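Local structure of putative uncharacterized protein (4J25) at residues A[127-132]-A[220-225]; A[174-179]-A[203-208]. The protein probably hydroxylates proline residues in a protein substrate, as a 2-oxoglutarate-dependent oxygenase with a single metal ion in a double-stranded beta-helix fold. All blocks are in the same frame, centred on the assembly; numbering follows the deposited sequence.

Interaction 1 (A[127-132]-A[220-225])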
loop_
_atom_site.group_PDB
_atom_site.type_symbol
_atom_site.label_atom_id
_atom_site.label_comp_id
_atom_site.label_asym_id
_atom_site.label_seq_id
_atom_site.Cartn_x
_atom_site.Cartn_y
_atom_site.Cartn_z
ATOM N N LEU A 127 -1.699 -9.094 13.857
ATOM C CA LEU A 127 -2.167 -7.813 13.337
ATOM C C LEU A 127 -3.622 -7.561 13.751
ATOM O O LEU A 127 -4.507 -8.362 13.451
ATOM C CB LEU A 127 -2.060 -7.799 11.819
ATOM C CG LEU A 127 -0.673 -8.010 11.206
ATOM C CD1 LEU A 127 -0.780 -8.218 9.717
ATOM C CD2 LEU A 127 0.205 -6.835 11.530
ATOM N N GLU A 128 -3.865 -6.446 14.426
ATOM C CA GLU A 128 -5.211 -6.138 14.914
ATOM C C GLU A 128 -6.012 -5.272 13.943
ATOM O O GLU A 128 -7.245 -5.332 13.931
ATOM C CB GLU A 128 -5.137 -5.418 16.254
ATOM C CG GLU A 128 -4.436 -4.074 16.187
ATOM C CD GLU A 128 -4.741 -3.200 17.388
ATOM O OE1 GLU A 128 -4.832 -3.747 18.514
ATOM O OE2 GLU A 128 -4.904 -1.972 17.202
ATOM N N ASP A 129 -5.329 -4.444 13.156
ATOM C CA ASP A 129 -6.032 -3.594 12.205
ATOM C C ASP A 129 -5.155 -3.070 11.049
ATOM O O ASP A 129 -3.947 -3.360 10.945
ATOM C CB ASP A 129 -6.759 -2.456 12.944
ATOM C CG ASP A 129 -5.867 -1.272 13.262
ATOM O OD1 ASP A 129 -6.413 -0.184 13.541
ATOM O OD2 ASP A 129 -4.633 -1.391 13.217
ATOM N N PHE A 130 -5.804 -2.324 10.173
ATOM C CA PHE A 130 -5.194 -1.738 8.996
ATOM C C PHE A 130 -5.642 -0.298 8.965
ATOM O O PHE A 130 -6.838 -0.012 9.079
ATOM C CB PHE A 130 -5.667 -2.458 7.731
ATOM C CG PHE A 130 -5.096 -1.890 6.455
ATOM C CD1 PHE A 130 -5.917 -1.204 5.544
ATOM C CD2 PHE A 130 -3.739 -2.023 6.166
ATOM C CE1 PHE A 130 -5.387 -0.678 4.362
ATOM C CE2 PHE A 130 -3.211 -1.510 4.990
ATOM C CZ PHE A 130 -4.047 -0.828 4.078
ATOM N N GLU A 131 -4.695 0.614 8.870
ATOM C CA GLU A 131 -5.000 2.020 8.763
ATOM C C GLU A 131 -4.469 2.488 7.418
ATOM O O GLU A 131 -3.380 2.092 6.992
ATOM C CB GLU A 131 -4.367 2.814 9.911
ATOM C CG GLU A 131 -2.834 2.749 9.926
ATOM C CD GLU A 131 -2.187 3.664 10.946
ATOM O OE1 GLU A 131 -2.906 4.438 11.607
ATOM O OE2 GLU A 131 -0.947 3.604 11.085
ATOM N N CYS A 132 -5.231 3.332 6.739
ATOM C CA CYS A 132 -4.779 3.849 5.463
ATOM C C CYS A 132 -5.342 5.228 5.158
ATOM O O CYS A 132 -6.241 5.730 5.852
ATOM C CB CYS A 132 -5.117 2.871 4.353
ATOM S SG CYS A 132 -6.861 2.614 4.166
ATOM N N TRP A 220 -0.967 0.735 6.598
ATOM C CA TRP A 220 -0.153 -0.126 7.470
ATOM C C TRP A 220 -1.036 -1.031 8.278
ATOM O O TRP A 220 -2.078 -0.593 8.801
ATOM C CB TRP A 220 0.708 0.719 8.411
ATOM C CG TRP A 220 1.600 1.602 7.637
ATOM C CD1 TRP A 220 2.833 1.298 7.145
ATOM C CD2 TRP A 220 1.307 2.933 7.204
ATOM N NE1 TRP A 220 3.329 2.362 6.440
ATOM C CE2 TRP A 220 2.401 3.373 6.447
ATOM C CE3 TRP A 220 0.206 3.785 7.364
ATOM C CZ2 TRP A 220 2.446 4.635 5.877
ATOM C CZ3 TRP A 220 0.243 5.023 6.796
ATOM C CH2 TRP A 220 1.355 5.445 6.061
ATOM N N PHE A 221 -0.657 -2.301 8.320
ATOM C CA PHE A 221 -1.234 -3.243 9.255
ATOM C C PHE A 221 -0.477 -3.115 10.564
ATOM O O PHE A 221 0.764 -3.081 10.565
ATOM C CB PHE A 221 -1.094 -4.679 8.741
ATOM C CG PHE A 221 -1.824 -4.956 7.457
ATOM C CD1 PHE A 221 -3.167 -5.298 7.478
ATOM C CD2 PHE A 221 -1.165 -4.905 6.242
ATOM C CE1 PHE A 221 -3.856 -5.558 6.300
ATOM C CE2 PHE A 221 -1.845 -5.158 5.066
ATOM C CZ PHE A 221 -3.192 -5.495 5.101
ATOM N N ARG A 222 -1.209 -3.082 11.676
ATOM C CA ARG A 222 -0.625 -2.813 12.977
ATOM C C ARG A 222 -0.922 -3.888 14.007
ATOM O O ARG A 222 -1.942 -4.555 13.930
ATOM C CB ARG A 222 -1.149 -1.491 13.519
ATOM C CG ARG A 222 -1.024 -0.329 12.573
ATOM C CD ARG A 222 -1.408 0.967 13.249
ATOM N NE ARG A 222 -2.806 0.952 13.648
ATOM C CZ ARG A 222 -3.392 1.891 14.385
ATOM N NH1 ARG A 222 -2.709 2.940 14.815
ATOM N NH2 ARG A 222 -4.676 1.773 14.687
ATOM N N ARG A 223 0.002 -4.051 14.951
ATOM C CA ARG A 223 -0.228 -4.795 16.186
ATOM C C ARG A 223 -0.761 -3.854 17.251
ATOM O O ARG A 223 -0.641 -2.631 17.133
ATOM C CB ARG A 223 1.087 -5.351 16.750
ATOM C CG ARG A 223 1.763 -6.396 15.926
ATOM C CD ARG A 223 3.108 -6.794 16.555
ATOM N NE ARG A 223 2.943 -7.240 17.937
ATOM C CZ ARG A 223 2.670 -8.488 18.299
ATOM N NH1 ARG A 223 2.554 -9.443 17.383
ATOM N NH2 ARG A 223 2.531 -8.792 19.585
ATOM N N ARG A 224 -1.272 -4.432 18.333
ATOM C CA ARG A 224 -1.703 -3.662 19.479
ATOM C C ARG A 224 -0.562 -2.817 20.074
ATOM O O ARG A 224 -0.734 -1.625 20.319
ATOM C CB ARG A 224 -2.296 -4.615 20.530
ATOM C CG ARG A 224 -2.648 -3.991 21.879
ATOM C CD ARG A 224 -3.305 -5.041 22.775
ATOM N NE ARG A 224 -2.546 -6.294 22.780
ATOM C CZ ARG A 224 -1.516 -6.554 23.580
ATOM N NH1 ARG A 224 -1.116 -5.666 24.482
ATOM N NH2 ARG A 224 -0.888 -7.717 23.493
ATOM N N GLY A 225 0.598 -3.416 20.308
ATOM C CA GLY A 225 1.692 -2.699 20.952
ATOM C C GLY A 225 1.606 -2.722 22.473
ATOM O O GLY A 225 0.553 -2.990 23.055
#
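Phe130 sets its CD2 over one face of the Phe221 ring, almost above its centre and 3.5 Å from Phe221 CE1. The two planes meet at 41° and the centroids are 4.5 Å apart, an oblique pair on adjacent antiparallel strands of the major sheet of the double-stranded beta-helix (jellyroll) fold. Phe130 and Phe221 form a non-hydrogen-bonded pair, their rings on the sheet face that helix 103-123 covers. Leu127 joins them there, its CD1 3.7 Å from Phe221 CB. A classic beta bulge interrupts the regular pairing: Glu128 and Asp129 both face Arg222, and Arg222 O takes a short bond from Glu128 N (2.7 Å) and a weak one from Asp129 N.

The other face carries the charges. With CG beside its backbone N (chi1 -52°) and the chain bent at chi3, Arg222 reaches its guanidinium across to the neighbouring strand. There it grips Asp129 side-on, NH2 to OD1 at 2.9 Å and NE to OD2 at 3.0 Å, both through syn lone pairs and in the guanidinium plane. Glu131 lays its carboxylate over one guanidinium face, OE1 making a salt bridge to NH1 with no N-H aimed at it. Replacing Arg222 by a leucine would probably leave the Asp129 and Glu131 carboxylates without their shared cation, and Asp129 freer to turn. Glu128 has its own mate in Arg155.

Trp220, hydrogen-bonded through NE1 to the metal ligand Asp148, belongs to the N-oxalylglycine pocket. Its backbone is fixed by two bonds to Glu131: Glu131 N to Trp220 O, and Trp220 N to Glu131 O at 2.8 Å.

Interaction 2 (A[174-179]-A[203-208]). With MN (manganese (II) ion), chain I; OGA (N-oxalylglycine), chain J.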
loop_
_atom_site.group_PDB
_atom_site.type_symbol
_atom_site.label_atom_id
_atom_site.label_comp_id
_atom_site.label_asym_id
_atom_site.label_seq_id
_atom_site.Cartn_x
_atom_site.Cartn_y
_atom_site.Cartn_z
ATOM N N GLY A 174 8.492 9.023 -10.725
ATOM C CA GLY A 174 7.624 8.716 -9.602
ATOM C C GLY A 174 7.660 7.293 -9.073
ATOM O O GLY A 174 6.750 6.885 -8.363
ATOM N N GLN A 175 8.695 6.524 -9.398
ATOM C CA GLN A 175 8.747 5.153 -8.921
ATOM C C GLN A 175 8.956 5.113 -7.411
ATOM O O GLN A 175 9.611 5.987 -6.836
ATOM C CB GLN A 175 9.860 4.350 -9.604
ATOM C CG GLN A 175 11.272 4.910 -9.413
ATOM C CD GLN A 175 11.724 5.751 -10.599
ATOM O OE1 GLN A 175 11.245 6.870 -10.804
ATOM N NE2 GLN A 175 12.629 5.202 -11.401
ATOM N N LEU A 176 8.361 4.112 -6.778
ATOM C CA LEU A 176 8.801 3.703 -5.450
ATOM C C LEU A 176 10.092 2.898 -5.658
ATOM O O LEU A 176 10.106 1.962 -6.448
ATOM C CB LEU A 176 7.755 2.821 -4.777
ATOM C CG LEU A 176 8.111 2.232 -3.404
ATOM C CD1 LEU A 176 8.127 3.329 -2.359
ATOM C CD2 LEU A 176 7.137 1.127 -3.006
ATOM N N ARG A 177 11.165 3.284 -4.981
ATOM C CA ARG A 177 12.420 2.520 -5.021
ATOM C C ARG A 177 12.670 1.826 -3.683
ATOM O O ARG A 177 12.802 2.484 -2.666
ATOM C CB ARG A 177 13.595 3.433 -5.367
ATOM C CG ARG A 177 14.943 2.716 -5.368
ATOM C CD ARG A 177 16.012 3.530 -6.048
ATOM N NE ARG A 177 15.789 3.636 -7.489
ATOM C CZ ARG A 177 16.450 4.464 -8.291
ATOM N NH1 ARG A 177 17.371 5.283 -7.802
ATOM N NH2 ARG A 177 16.190 4.478 -9.585
ATOM N N MET A 178 12.739 0.494 -3.718
ATOM C CA MET A 178 12.868 -0.338 -2.538
ATOM C C MET A 178 14.270 -0.914 -2.456
ATOM O O MET A 178 14.794 -1.435 -3.438
ATOM C CB MET A 178 11.872 -1.492 -2.607
ATOM C CG MET A 178 10.439 -1.038 -2.840
ATOM S SD MET A 178 9.386 -2.395 -3.366
ATOM C CE MET A 178 9.170 -3.232 -1.811
ATOM N N PHE A 179 14.865 -0.800 -1.281
ATOM C CA PHE A 179 16.206 -1.292 -1.048
ATOM C C PHE A 179 16.126 -2.620 -0.352
ATOM O O PHE A 179 15.777 -2.719 0.831
ATOM C CB PHE A 179 17.009 -0.246 -0.287
ATOM C CG PHE A 179 17.109 1.045 -1.036
ATOM C CD1 PHE A 179 18.094 1.230 -1.988
ATOM C CD2 PHE A 179 16.182 2.042 -0.848
ATOM C CE1 PHE A 179 18.158 2.405 -2.719
ATOM C CE2 PHE A 179 16.252 3.225 -1.574
ATOM C CZ PHE A 179 17.240 3.399 -2.512
ATOM N N VAL A 203 12.328 -2.844 5.036
ATOM C CA VAL A 203 12.626 -2.363 3.689
ATOM C C VAL A 203 12.677 -0.847 3.597
ATOM O O VAL A 203 11.633 -0.186 3.562
ATOM C CB VAL A 203 11.605 -2.869 2.681
ATOM C CG1 VAL A 203 11.955 -2.361 1.278
ATOM C CG2 VAL A 203 11.567 -4.367 2.705
ATOM N N PRO A 204 13.898 -0.287 3.555
ATOM C CA PRO A 204 13.998 1.148 3.310
ATOM C C PRO A 204 13.467 1.432 1.925
ATOM O O PRO A 204 13.578 0.569 1.048
ATOM C CB PRO A 204 15.501 1.419 3.381
ATOM C CG PRO A 204 16.080 0.248 4.075
ATOM C CD PRO A 204 15.228 -0.907 3.706
ATOM N N HIS A 205 12.882 2.601 1.719
ATOM C CA HIS A 205 12.318 2.916 0.407
ATOM C C HIS A 205 12.195 4.417 0.238
ATOM O O HIS A 205 12.298 5.168 1.200
ATOM C CB HIS A 205 10.963 2.235 0.197
ATOM C CG HIS A 205 9.942 2.578 1.239
ATOM N ND1 HIS A 205 9.917 1.969 2.474
ATOM C CD2 HIS A 205 8.905 3.449 1.230
ATOM C CE1 HIS A 205 8.924 2.465 3.192
ATOM N NE2 HIS A 205 8.283 3.353 2.460
ATOM N N GLU A 206 12.016 4.849 -1.000
ATOM C CA GLU A 206 11.885 6.261 -1.298
ATOM C C GLU A 206 11.004 6.423 -2.522
ATOM O O GLU A 206 10.704 5.450 -3.216
ATOM C CB GLU A 206 13.263 6.885 -1.538
ATOM C CG GLU A 206 13.932 6.379 -2.776
ATOM C CD GLU A 206 15.341 6.888 -2.943
ATOM O OE1 GLU A 206 15.992 6.503 -3.930
ATOM O OE2 GLU A 206 15.815 7.655 -2.084
ATOM N N VAL A 207 10.572 7.653 -2.772
ATOM C CA VAL A 207 9.795 7.970 -3.964
ATOM C C VAL A 207 10.542 9.012 -4.766
ATOM O O VAL A 207 10.856 10.081 -4.258
ATOM C CB VAL A 207 8.410 8.518 -3.618
ATOM C CG1 VAL A 207 7.630 8.921 -4.917
ATOM C CG2 VAL A 207 7.635 7.505 -2.792
ATOM N N LEU A 208 10.842 8.691 -6.021
ATOM C CA LEU A 208 11.525 9.630 -6.903
ATOM C C LEU A 208 10.510 10.629 -7.475
ATOM O O LEU A 208 9.330 10.315 -7.601
ATOM C CB LEU A 208 12.246 8.889 -8.028
ATOM C CG LEU A 208 13.403 7.966 -7.633
ATOM C CD1 LEU A 208 14.277 7.655 -8.845
ATOM C CD2 LEU A 208 14.231 8.593 -6.560
HETATM MN MN MN I . 7.036 4.737 3.421
HETATM C C1 OGA J . 4.826 6.277 2.735
HETATM C C2 OGA J . 5.489 5.840 1.466
HETATM C C4 OGA J . 5.401 5.397 -0.962
HETATM C C5 OGA J . 4.501 5.453 -2.149
HETATM O O1 OGA J . 3.711 6.866 2.642
HETATM O O2 OGA J . 5.367 6.038 3.873
HETATM O "O2'" OGA J . 6.657 5.479 1.487
HETATM O O3 OGA J . 4.697 4.665 -3.107
HETATM N N1 OGA J . 4.747 5.834 0.226
HETATM O O4 OGA J . 3.549 6.277 -2.200
HETATM O O HOH W 1 18.148 6.322 -5.254
HETATM O O HOH W 2 5.339 3.366 2.877
#
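His205 CB lies against Arg177 O, 3.4 Å away, in the non-hydrogen-bonded pair that His205 makes with Met178. CG, against Leu176 CD1, sits between the backbone N and the carbonyl carbon (chi1 57°), which carries the ring off the sheet into the pocket of the double-stranded beta-helix. ND1 gives a nearly straight bond to Val203 O, 3.0 Å away and in the ring plane, fixing the ring's rotation and leaving NE2 to face the metal. CD2 meets Leu176 CD1 at 3.7 Å, and N-oxalylglycine O2' lies at the ring's edge, beside CD2 and NE2; CE1 flanks NE2 on its other side. At the tip, NE2 binds manganese at 2.1 Å; His146, Asp148, water 2 and the ligand's O2 and O2' complete six-fold coordination.

Leu176 and Val207 pair on the same face and press on the ligand's methylene: Val207 CG2 is 3.6 Å from N-oxalylglycine C4, and Leu176 CD1 is close to the same carbon. On the other face Arg177 and Glu206 lie side by side, their charged ends bridged by water 1, which accepts from Arg177 NH1 and donates to Glu206 OE1; Arg177 has its salt bridge with Asp187. Leu208 CD1 lies over one guanidinium face, toward its rim, and Phe179 brings its ring edge to Glu206, CZ 3.6 Å from OE1. Backbone bonds in both directions between Arg177 and Glu206 hold the register, and Phe179 N to Pro204 O extends it.

In the fold, strand 176-179 is the middle of a three-strand antiparallel sheet between 185-188 and 205-207; Met178 and Leu176 pack on Val196 of strand 195-199, in the larger sheet facing it.

Interactions 1 and 2 belong to the two different sheets of the double-stranded beta-helix, and the metal and N-oxalylglycine lie between them. Their centres are 22 Å apart and their nearest atoms about 6 Å, so they do not touch; the active site joins them. Interaction 2 supplies a metal ligand, His205, whereas Trp220 of interaction 1 comes within about 5 Å of the manganese and 4 Å of N-oxalylglycine, side chain to nearest atom, and about 6 Å from the His205 side chain. Along the chain 174-179 and 203-208 are nested inside the loop closed by 127-132 and 220-225, and strand 205-207 is followed directly by 214-222.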